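Side-chain contacts in sensor protein PfeS (Pseudomonas aeruginosa, PDB 3KYZ), which serves as the sensor histidine kinase of the PfeR/PfeS two-component system and may activate PfeR by phosphorylation: residues H21-Y26 with I116-R121; K47-K52 with G112-Q117; D54-L59 with T70-E75. All blocks are in the same frame, centred on the assembly; numbering follows the deposited sequence.

Overall arrangement
The chain is the sensor domain of PfeS, predicted to be periplasmic, in a family of the Cache clan. Its three contacts illustrate how a small antiparallel sheet is covered on both faces. Contacts 1 and 2, with centres about 9 Å apart, join the early and the late part of helix 17-53, which doubles back on itself, to strand 113-117 and share Ile116 and Gln117. Contact 3, centred about 8 Å from contact 2 and 15 Å from contact 1, joins the adjacent strand 57-60 to the approach to helix 74-77. In sequence it falls between the segments of the others: helix and last strand, far apart in sequence, meet in one domain, with contact 3 on the sheet's other face.

Contact 1. Residues H21-Y26 with I116-R121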
loop_
_atom_site.group_PDB
_atom_site.type_symbol
_atom_site.label_atom_id
_atom_site.label_comp_id
_atom_site.label_asym_id
_atom_site.label_seq_id
_atom_site.Cartn_x
_atom_site.Cartn_y
_atom_site.Cartn_z
ATOM N N HIS A 21 -18.338 -9.344 -7.738
ATOM C CA HIS A 21 -18.297 -10.801 -7.776
ATOM C C HIS A 21 -17.332 -11.294 -8.855
ATOM O O HIS A 21 -16.561 -12.225 -8.638
ATOM C CB HIS A 21 -19.700 -11.359 -8.017
ATOM C CG HIS A 21 -19.772 -12.853 -7.987
ATOM N ND1 HIS A 21 -19.586 -13.631 -9.109
ATOM C CD2 HIS A 21 -20.018 -13.714 -6.969
ATOM C CE1 HIS A 21 -19.711 -14.905 -8.785
ATOM N NE2 HIS A 21 -19.973 -14.983 -7.493
ATOM N N TYR A 22 -17.386 -10.657 -10.022
ATOM C CA TYR A 22 -16.526 -11.010 -11.148
ATOM C C TYR A 22 -15.044 -10.871 -10.802
ATOM O O TYR A 22 -14.239 -11.775 -11.049
ATOM C CB TYR A 22 -16.852 -10.106 -12.326
ATOM C CG TYR A 22 -16.226 -10.491 -13.642
ATOM C CD1 TYR A 22 -16.628 -11.644 -14.301
ATOM C CD2 TYR A 22 -15.278 -9.678 -14.257
ATOM C CE1 TYR A 22 -16.098 -11.997 -15.515
ATOM C CE2 TYR A 22 -14.732 -10.032 -15.490
ATOM C CZ TYR A 22 -15.155 -11.199 -16.109
ATOM O OH TYR A 22 -14.650 -11.580 -17.336
ATOM N N LEU A 23 -14.680 -9.725 -10.238
ATOM C CA LEU A 23 -13.286 -9.490 -9.895
ATOM C C LEU A 23 -12.860 -10.392 -8.741
ATOM O O LEU A 23 -11.736 -10.893 -8.720
ATOM C CB LEU A 23 -13.041 -8.013 -9.574
ATOM C CG LEU A 23 -13.259 -7.057 -10.756
ATOM C CD1 LEU A 23 -13.039 -5.605 -10.342
ATOM C CD2 LEU A 23 -12.372 -7.430 -11.949
ATOM N N ALA A 24 -13.763 -10.621 -7.792
ATOM C CA ALA A 24 -13.461 -11.533 -6.697
ATOM C C ALA A 24 -13.173 -12.935 -7.230
ATOM O O ALA A 24 -12.324 -13.647 -6.698
ATOM C CB ALA A 24 -14.589 -11.564 -5.682
ATOM N N ASP A 25 -13.872 -13.335 -8.284
ATOM C CA ASP A 25 -13.627 -14.653 -8.852
ATOM C C ASP A 25 -12.203 -14.749 -9.404
ATOM O O ASP A 25 -11.571 -15.800 -9.319
ATOM C CB ASP A 25 -14.656 -15.000 -9.932
ATOM C CG ASP A 25 -14.357 -16.324 -10.595
ATOM O OD1 ASP A 25 -14.742 -17.368 -10.037
ATOM O OD2 ASP A 25 -13.709 -16.318 -11.659
ATOM N N TYR A 26 -11.692 -13.653 -9.964
ATOM C CA TYR A 26 -10.307 -13.639 -10.425
ATOM C C TYR A 26 -9.334 -13.889 -9.270
ATOM O O TYR A 26 -8.309 -14.555 -9.453
ATOM C CB TYR A 26 -9.947 -12.317 -11.101
ATOM C CG TYR A 26 -10.429 -12.151 -12.531
ATOM C CD1 TYR A 26 -10.402 -13.214 -13.440
ATOM C CD2 TYR A 26 -10.861 -10.912 -12.986
ATOM C CE1 TYR A 26 -10.813 -13.039 -14.753
ATOM C CE2 TYR A 26 -11.282 -10.728 -14.293
ATOM C CZ TYR A 26 -11.254 -11.793 -15.174
ATOM O OH TYR A 26 -11.653 -11.603 -16.476
ATOM N N ILE A 116 -5.321 -5.676 -9.130
ATOM C CA ILE A 116 -5.653 -5.403 -10.521
ATOM C C ILE A 116 -5.980 -3.927 -10.668
ATOM O O ILE A 116 -6.775 -3.391 -9.900
ATOM C CB ILE A 116 -6.816 -6.310 -11.025
ATOM C CG1 ILE A 116 -7.121 -6.052 -12.504
ATOM C CG2 ILE A 116 -8.077 -6.149 -10.170
ATOM C CD1 ILE A 116 -7.941 -7.176 -13.133
ATOM N N GLN A 117 -5.347 -3.256 -11.623
ATOM C CA GLN A 117 -5.756 -1.885 -11.904
ATOM C C GLN A 117 -7.127 -1.966 -12.569
ATOM O O GLN A 117 -7.325 -2.728 -13.513
ATOM C CB GLN A 117 -4.769 -1.144 -12.803
ATOM C CG GLN A 117 -5.107 0.344 -12.901
ATOM C CD GLN A 117 -3.990 1.190 -13.480
ATOM O OE1 GLN A 117 -3.160 0.705 -14.246
ATOM N NE2 GLN A 117 -3.963 2.471 -13.106
ATOM N N LEU A 118 -8.085 -1.209 -12.054
ATOM C CA LEU A 118 -9.467 -1.334 -12.512
ATOM C C LEU A 118 -9.564 -1.146 -14.022
ATOM O O LEU A 118 -9.109 -0.135 -14.540
ATOM C CB LEU A 118 -10.353 -0.296 -11.820
ATOM C CG LEU A 118 -11.851 -0.521 -12.019
ATOM C CD1 LEU A 118 -12.308 -1.754 -11.248
ATOM C CD2 LEU A 118 -12.628 0.703 -11.583
ATOM N N PRO A 119 -10.151 -2.119 -14.738
ATOM C CA PRO A 119 -10.389 -1.896 -16.170
ATOM C C PRO A 119 -11.281 -0.677 -16.396
ATOM O O PRO A 119 -12.250 -0.476 -15.666
ATOM C CB PRO A 119 -11.121 -3.170 -16.605
ATOM C CG PRO A 119 -10.633 -4.213 -15.660
ATOM C CD PRO A 119 -10.492 -3.495 -14.329
ATOM N N GLU A 120 -10.959 0.121 -17.406
ATOM C CA GLU A 120 -11.656 1.382 -17.632
ATOM C C GLU A 120 -13.173 1.226 -17.765
ATOM O O GLU A 120 -13.938 2.092 -17.331
ATOM C CB GLU A 120 -11.086 2.086 -18.863
ATOM C CG GLU A 120 -11.660 3.469 -19.108
ATOM C CD GLU A 120 -11.174 4.072 -20.411
ATOM O OE1 GLU A 120 -10.680 3.307 -21.267
ATOM O OE2 GLU A 120 -11.289 5.305 -20.580
ATOM N N ARG A 121 -13.612 0.121 -18.357
ATOM C CA ARG A 121 -15.039 -0.070 -18.604
ATOM C C ARG A 121 -15.843 -0.242 -17.316
ATOM O O ARG A 121 -17.070 -0.111 -17.329
ATOM C CB ARG A 121 -15.279 -1.266 -19.529
ATOM C CG ARG A 121 -15.157 -2.598 -18.824
ATOM C CD ARG A 121 -15.429 -3.771 -19.751
ATOM N NE ARG A 121 -15.278 -5.019 -19.016
ATOM C CZ ARG A 121 -14.105 -5.558 -18.702
ATOM N NH1 ARG A 121 -12.980 -4.969 -19.080
ATOM N NH2 ARG A 121 -14.060 -6.696 -18.024
#
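The junction between the early turns of helix 17-53 and the far end of strand 113-117, part of the helix-on-sheet core of this sensor domain, is made chiefly by Leu23 and Leu118. Their methyl groups meet at 4.0 Å, Leu23 CD1 against Leu118 CD1, with the two side chains crossing at about a right angle. Leu118 lies in the loop just beyond the strand, and its CG stands anti to the backbone N (chi1 -169°), a setting from which CD1 comes nearer to the helix than the bond to CB would suggest. Leu23 also faces Ile116, but more loosely: the closest atoms, Leu23 CD2 and Ile116 CD1, are 4.6 Å apart.

Towards the surface the contact changes character. Arg121 brings NH2 to 4.2 Å from Tyr22 CE2; the ring carbon sits at the edge of the guanidinium, near its plane, whereas the nitrogen approaches the ring obliquely. The polar hold on this group comes from elsewhere, since the same NH2 forms a salt bridge with Glu53, whose other carboxylate oxygen is hydrogen-bonded to Tyr26 OH. Around the leucine pair, Ile103 of strand 100-104 and Leu86 of a loop pack on Leu23, while Val101 of the same strand and Leu123 pack on Leu118, placing the pair between the helix, the sheet and the last residues of the chain.

Contact 2. Residues K47-K52 with G112-Q117; sequences KELSAK and GRLVIQ
Leu49 and Leu114 both carry CG anti to the backbone N (chi1 -177° and 172°), and this extension from helix and strand alike lets them reach towards each other tip to tip. Leu49 CD2 is the methyl that does the touching: it lies 4.1 Å from Leu114 CD1 and 4.2 Å from Leu114 CD2, so it meets both branches of the isopropyl group. Ile116, two residues further along the strand, approaches the same methyl from another direction. With CG1 anti to N (chi1 -178°), its side chain crosses that of Leu49 at about a right angle and puts Ile116 CD1 4.1 Å from Leu49 CD2. One helix methyl thus meets two strand residues, both of which face the helix.

The arrangement is plain helix-on-sheet packing, in which segment 47-52 lies against strand 113-117, the central strand of the antiparallel sheet. Leu49 is further enclosed by Tyr26, from the early part of helix 17-53, which folds back so that its early and late parts lie side by side, and by Val57 of the adjacent strand; Tyr26 and Val57 also touch Leu114. A formate, probably from the crystallisation liquor, lies beside Leu49. All three residues are buried and only hydrocarbon meets across the contact, so the association probably rests on the fit of methyl groups and on exclusion of water, without the directional preference of a polar pair.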
loop_
_atom_site.group_PDB
_atom_site.type_symbol
_atom_site.label_atom_id
_atom_site.label_comp_id
_atom_site.label_asym_id
_atom_site.label_seq_id
_atom_site.Cartn_x
_atom_site.Cartn_y
_atom_site.Cartn_z
ATOM N N LYS A 47 0.182 -12.941 -16.248
ATOM C CA LYS A 47 0.298 -12.612 -17.666
ATOM C C LYS A 47 -1.038 -12.788 -18.397
ATOM O O LYS A 47 -1.438 -11.939 -19.196
ATOM C CB LYS A 47 1.372 -13.481 -18.316
ATOM C CG LYS A 47 2.803 -13.132 -17.918
ATOM C CD LYS A 47 3.771 -14.082 -18.606
ATOM C CE LYS A 47 5.201 -13.889 -18.140
ATOM N NZ LYS A 47 6.034 -15.060 -18.547
ATOM N N GLU A 48 -1.717 -13.898 -18.130
ATOM C CA GLU A 48 -2.983 -14.199 -18.795
ATOM C C GLU A 48 -4.059 -13.174 -18.440
ATOM O O GLU A 48 -4.792 -12.695 -19.315
ATOM C CB GLU A 48 -3.468 -15.610 -18.432
ATOM C CG GLU A 48 -2.613 -16.739 -19.000
ATOM C CD GLU A 48 -3.002 -18.101 -18.441
ATOM O OE1 GLU A 48 -3.848 -18.149 -17.523
ATOM O OE2 GLU A 48 -2.465 -19.125 -18.915
ATOM N N LEU A 49 -4.161 -12.837 -17.158
ATOM C CA LEU A 49 -5.195 -11.904 -16.728
ATOM C C LEU A 49 -4.906 -10.501 -17.246
ATOM O O LEU A 49 -5.812 -9.786 -17.671
ATOM C CB LEU A 49 -5.342 -11.895 -15.208
ATOM C CG LEU A 49 -6.461 -10.998 -14.672
ATOM C CD1 LEU A 49 -7.802 -11.385 -15.299
ATOM C CD2 LEU A 49 -6.535 -11.073 -13.146
ATOM N N SER A 50 -3.638 -10.109 -17.200
ATOM C CA SER A 50 -3.234 -8.813 -17.712
ATOM C C SER A 50 -3.601 -8.663 -19.188
ATOM O O SER A 50 -4.095 -7.619 -19.617
ATOM C CB SER A 50 -1.733 -8.609 -17.520
ATOM O OG SER A 50 -1.367 -7.331 -17.981
ATOM N N ALA A 51 -3.353 -9.707 -19.965
ATOM C CA ALA A 51 -3.667 -9.667 -21.391
ATOM C C ALA A 51 -5.174 -9.647 -21.618
ATOM O O ALA A 51 -5.683 -8.906 -22.461
ATOM C CB ALA A 51 -3.041 -10.850 -22.107
ATOM N N LYS A 52 -5.891 -10.474 -20.868
ATOM C CA LYS A 52 -7.334 -10.568 -21.038
ATOM C C LYS A 52 -8.026 -9.236 -20.756
ATOM O O LYS A 52 -8.874 -8.796 -21.527
ATOM C CB LYS A 52 -7.924 -11.645 -20.131
ATOM C CG LYS A 52 -9.424 -11.803 -20.302
ATOM C CD LYS A 52 -10.017 -12.795 -19.314
ATOM C CE LYS A 52 -11.521 -12.901 -19.505
ATOM N NZ LYS A 52 -12.103 -13.759 -18.460
ATOM N N GLY A 112 -1.638 -14.161 0.442
ATOM C CA GLY A 112 -1.463 -13.179 -0.603
ATOM C C GLY A 112 -2.741 -12.563 -1.111
ATOM O O GLY A 112 -3.820 -12.755 -0.547
ATOM N N ARG A 113 -2.605 -11.791 -2.182
ATOM C CA ARG A 113 -3.739 -11.096 -2.755
ATOM C C ARG A 113 -3.531 -10.896 -4.244
ATOM O O ARG A 113 -2.400 -10.940 -4.745
ATOM C CB ARG A 113 -3.915 -9.733 -2.084
ATOM C CG ARG A 113 -2.818 -8.734 -2.433
ATOM C CD ARG A 113 -2.981 -7.436 -1.646
ATOM N NE ARG A 113 -2.532 -7.590 -0.262
ATOM C CZ ARG A 113 -2.835 -6.758 0.733
ATOM N NH1 ARG A 113 -3.621 -5.708 0.519
ATOM N NH2 ARG A 113 -2.352 -6.979 1.951
ATOM N N LEU A 114 -4.639 -10.691 -4.941
ATOM C CA LEU A 114 -4.624 -10.230 -6.318
ATOM C C LEU A 114 -4.729 -8.711 -6.305
ATOM O O LEU A 114 -5.556 -8.142 -5.583
ATOM C CB LEU A 114 -5.813 -10.823 -7.083
ATOM C CG LEU A 114 -6.049 -10.272 -8.495
ATOM C CD1 LEU A 114 -4.888 -10.615 -9.403
ATOM C CD2 LEU A 114 -7.351 -10.816 -9.076
ATOM N N VAL A 115 -3.870 -8.051 -7.077
ATOM C CA VAL A 115 -4.005 -6.622 -7.321
ATOM C C VAL A 115 -4.277 -6.430 -8.813
ATOM O O VAL A 115 -3.570 -6.977 -9.663
ATOM C CB VAL A 115 -2.744 -5.840 -6.906
ATOM C CG1 VAL A 115 -2.908 -4.348 -7.237
ATOM C CG2 VAL A 115 -2.474 -6.032 -5.422
ATOM N N ILE A 116 -5.321 -5.676 -9.130
ATOM C CA ILE A 116 -5.653 -5.403 -10.521
ATOM C C ILE A 116 -5.980 -3.927 -10.668
ATOM O O ILE A 116 -6.775 -3.391 -9.900
ATOM C CB ILE A 116 -6.816 -6.310 -11.025
ATOM C CG1 ILE A 116 -7.121 -6.052 -12.504
ATOM C CG2 ILE A 116 -8.077 -6.149 -10.170
ATOM C CD1 ILE A 116 -7.941 -7.176 -13.133
ATOM N N GLN A 117 -5.347 -3.256 -11.623
ATOM C CA GLN A 117 -5.756 -1.885 -11.904
ATOM C C GLN A 117 -7.127 -1.966 -12.569
ATOM O O GLN A 117 -7.325 -2.728 -13.513
ATOM C CB GLN A 117 -4.769 -1.144 -12.803
ATOM C CG GLN A 117 -5.107 0.344 -12.901
ATOM C CD GLN A 117 -3.990 1.190 -13.480
ATOM O OE1 GLN A 117 -3.160 0.705 -14.246
ATOM N NE2 GLN A 117 -3.963 2.471 -13.106
#

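Contact 3. Residues D54-L59 with T70-E75; sequences DTWVAL and TPLSAE
Apolar packing of Leu72 on Ala58 and Trp56 converges on one methyl group, Leu72 CD2, which lies 4.3 Å from Ala58 CB and 4.5 Å from Trp56 CZ2, reaching the indole obliquely at its six-membered ring. Leu72 leaves its backbone towards segment 54-59, and with CG beside the backbone N (chi1 -62°) CD2 comes to lie against both partners. Ser66 and Leu80 also touch Leu72, so this partly exposed residue is held between loops as well as against the strand.

Aromatic contacts orient the other partner. Trp56 has CG anti to its own nitrogen (chi1 -173°), and the indole lies forward along the strand, with Ala58 N 4.3 Å above its plane and offset towards the rim. His79 meets the indole in an edge-to-face arrangement, and Val115 and the side chain of Arg46 pack on it too.

In the fold, Ala58 belongs to strand 57-60, an outermost strand of the three-stranded antiparallel sheet within the chain. Its neighbours Val57 and Leu59 pack on helix 17-53, while Ala58 receives Leu72, so the contact covers the sheet face opposite that helix.

Polar interactions fix the two partners to a common residue. Ser73 is the N-cap of helix 74-77: its side chain caps the backbone N of Glu76, and Glu76 OE1 accepts the reciprocal bond from Ser73 N, completing a capping box. The second oxygen, Glu76 OE2, accepts a hydrogen bond from Trp56 NE1, so a single carboxylate ties the start of the helix to the indole and probably restrains the rotation of the ring. Next to the cap, Ala74 packs on Pro62 of the second subunit.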
loop_
_atom_site.group_PDB
_atom_site.type_symbol
_atom_site.label_atom_id
_atom_site.label_comp_id
_atom_site.label_asym_id
_atom_site.label_seq_id
_atom_site.Cartn_x
_atom_site.Cartn_y
_atom_site.Cartn_z
ATOM N N ASP A 54 -6.512 -6.279 -20.346
ATOM C CA ASP A 54 -5.735 -5.153 -20.852
ATOM C C ASP A 54 -5.436 -4.167 -19.727
ATOM O O ASP A 54 -5.705 -2.969 -19.840
ATOM C CB ASP A 54 -6.482 -4.456 -21.998
ATOM C CG ASP A 54 -5.621 -3.438 -22.723
ATOM O OD1 ASP A 54 -4.377 -3.567 -22.675
ATOM O OD2 ASP A 54 -6.188 -2.513 -23.347
ATOM N N THR A 55 -4.877 -4.681 -18.637
ATOM C CA THR A 55 -4.636 -3.857 -17.467
ATOM C C THR A 55 -3.519 -4.451 -16.622
ATOM O O THR A 55 -3.192 -5.641 -16.750
ATOM C CB THR A 55 -5.919 -3.718 -16.618
ATOM O OG1 THR A 55 -5.762 -2.638 -15.690
ATOM C CG2 THR A 55 -6.227 -5.005 -15.860
ATOM N N TRP A 56 -2.925 -3.625 -15.768
ATOM C CA TRP A 56 -1.859 -4.100 -14.896
ATOM C C TRP A 56 -2.400 -5.054 -13.826
ATOM O O TRP A 56 -3.442 -4.804 -13.223
ATOM C CB TRP A 56 -1.127 -2.930 -14.243
ATOM C CG TRP A 56 0.080 -3.364 -13.459
ATOM C CD1 TRP A 56 1.316 -3.662 -13.958
ATOM C CD2 TRP A 56 0.165 -3.549 -12.042
ATOM N NE1 TRP A 56 2.169 -4.014 -12.936
ATOM C CE2 TRP A 56 1.483 -3.958 -11.751
ATOM C CE3 TRP A 56 -0.746 -3.410 -10.991
ATOM C CZ2 TRP A 56 1.915 -4.222 -10.453
ATOM C CZ3 TRP A 56 -0.318 -3.667 -9.708
ATOM C CH2 TRP A 56 1.003 -4.069 -9.446
ATOM N N VAL A 57 -1.666 -6.138 -13.591
ATOM C CA VAL A 57 -2.049 -7.143 -12.612
ATOM C C VAL A 57 -0.812 -7.560 -11.830
ATOM O O VAL A 57 0.288 -7.615 -12.392
ATOM C CB VAL A 57 -2.634 -8.401 -13.313
ATOM C CG1 VAL A 57 -2.829 -9.536 -12.312
ATOM C CG2 VAL A 57 -3.933 -8.053 -14.018
ATOM N N ALA A 58 -0.981 -7.847 -10.540
ATOM C CA ALA A 58 0.086 -8.472 -9.756
ATOM C C ALA A 58 -0.512 -9.444 -8.745
ATOM O O ALA A 58 -1.635 -9.244 -8.282
ATOM C CB ALA A 58 0.941 -7.417 -9.039
ATOM N N LEU A 59 0.223 -10.509 -8.439
ATOM C CA LEU A 59 -0.099 -11.371 -7.310
ATOM C C LEU A 59 0.990 -11.111 -6.299
ATOM O O LEU A 59 2.164 -11.273 -6.609
ATOM C CB LEU A 59 -0.087 -12.849 -7.717
ATOM C CG LEU A 59 -1.365 -13.356 -8.392
ATOM C CD1 LEU A 59 -1.623 -12.610 -9.696
ATOM C CD2 LEU A 59 -1.278 -14.852 -8.632
ATOM N N THR A 70 8.849 -13.204 -11.542
ATOM C CA THR A 70 9.390 -11.893 -11.881
ATOM C C THR A 70 9.118 -10.934 -10.730
ATOM O O THR A 70 7.965 -10.733 -10.364
ATOM C CB THR A 70 8.742 -11.328 -13.163
ATOM O OG1 THR A 70 8.972 -12.221 -14.266
ATOM C CG2 THR A 70 9.317 -9.945 -13.499
ATOM N N PRO A 71 10.173 -10.341 -10.152
ATOM C CA PRO A 71 9.953 -9.417 -9.034
ATOM C C PRO A 71 9.295 -8.124 -9.487
ATOM O O PRO A 71 9.352 -7.753 -10.669
ATOM C CB PRO A 71 11.365 -9.109 -8.517
ATOM C CG PRO A 71 12.312 -9.630 -9.512
ATOM C CD PRO A 71 11.589 -10.439 -10.549
ATOM N N LEU A 72 8.665 -7.433 -8.545
ATOM C CA LEU A 72 8.104 -6.123 -8.838
ATOM C C LEU A 72 9.215 -5.096 -8.935
ATOM O O LEU A 72 10.151 -5.107 -8.138
ATOM C CB LEU A 72 7.148 -5.696 -7.727
ATOM C CG LEU A 72 5.925 -6.588 -7.519
ATOM C CD1 LEU A 72 4.998 -5.964 -6.495
ATOM C CD2 LEU A 72 5.204 -6.806 -8.851
ATOM N N SER A 73 9.105 -4.198 -9.904
ATOM C CA SER A 73 9.959 -3.018 -9.934
ATOM C C SER A 73 9.516 -2.061 -8.829
ATOM O O SER A 73 8.423 -2.205 -8.268
ATOM C CB SER A 73 9.850 -2.321 -11.286
ATOM O OG SER A 73 8.566 -1.743 -11.451
ATOM N N ALA A 74 10.362 -1.091 -8.505
ATOM C CA ALA A 74 9.980 -0.069 -7.533
ATOM C C ALA A 74 8.730 0.670 -8.005
ATOM O O ALA A 74 7.853 1.003 -7.206
ATOM C CB ALA A 74 11.120 0.896 -7.283
ATOM N N GLU A 75 8.649 0.927 -9.308
ATOM C CA GLU A 75 7.471 1.573 -9.877
ATOM C C GLU A 75 6.207 0.757 -9.596
ATOM O O GLU A 75 5.163 1.309 -9.244
ATOM C CB GLU A 75 7.651 1.794 -11.383
ATOM C CG GLU A 75 6.590 2.691 -12.014
ATOM C CD GLU A 75 5.358 1.931 -12.490
ATOM O OE1 GLU A 75 5.444 0.706 -12.715
ATOM O OE2 GLU A 75 4.301 2.574 -12.659
#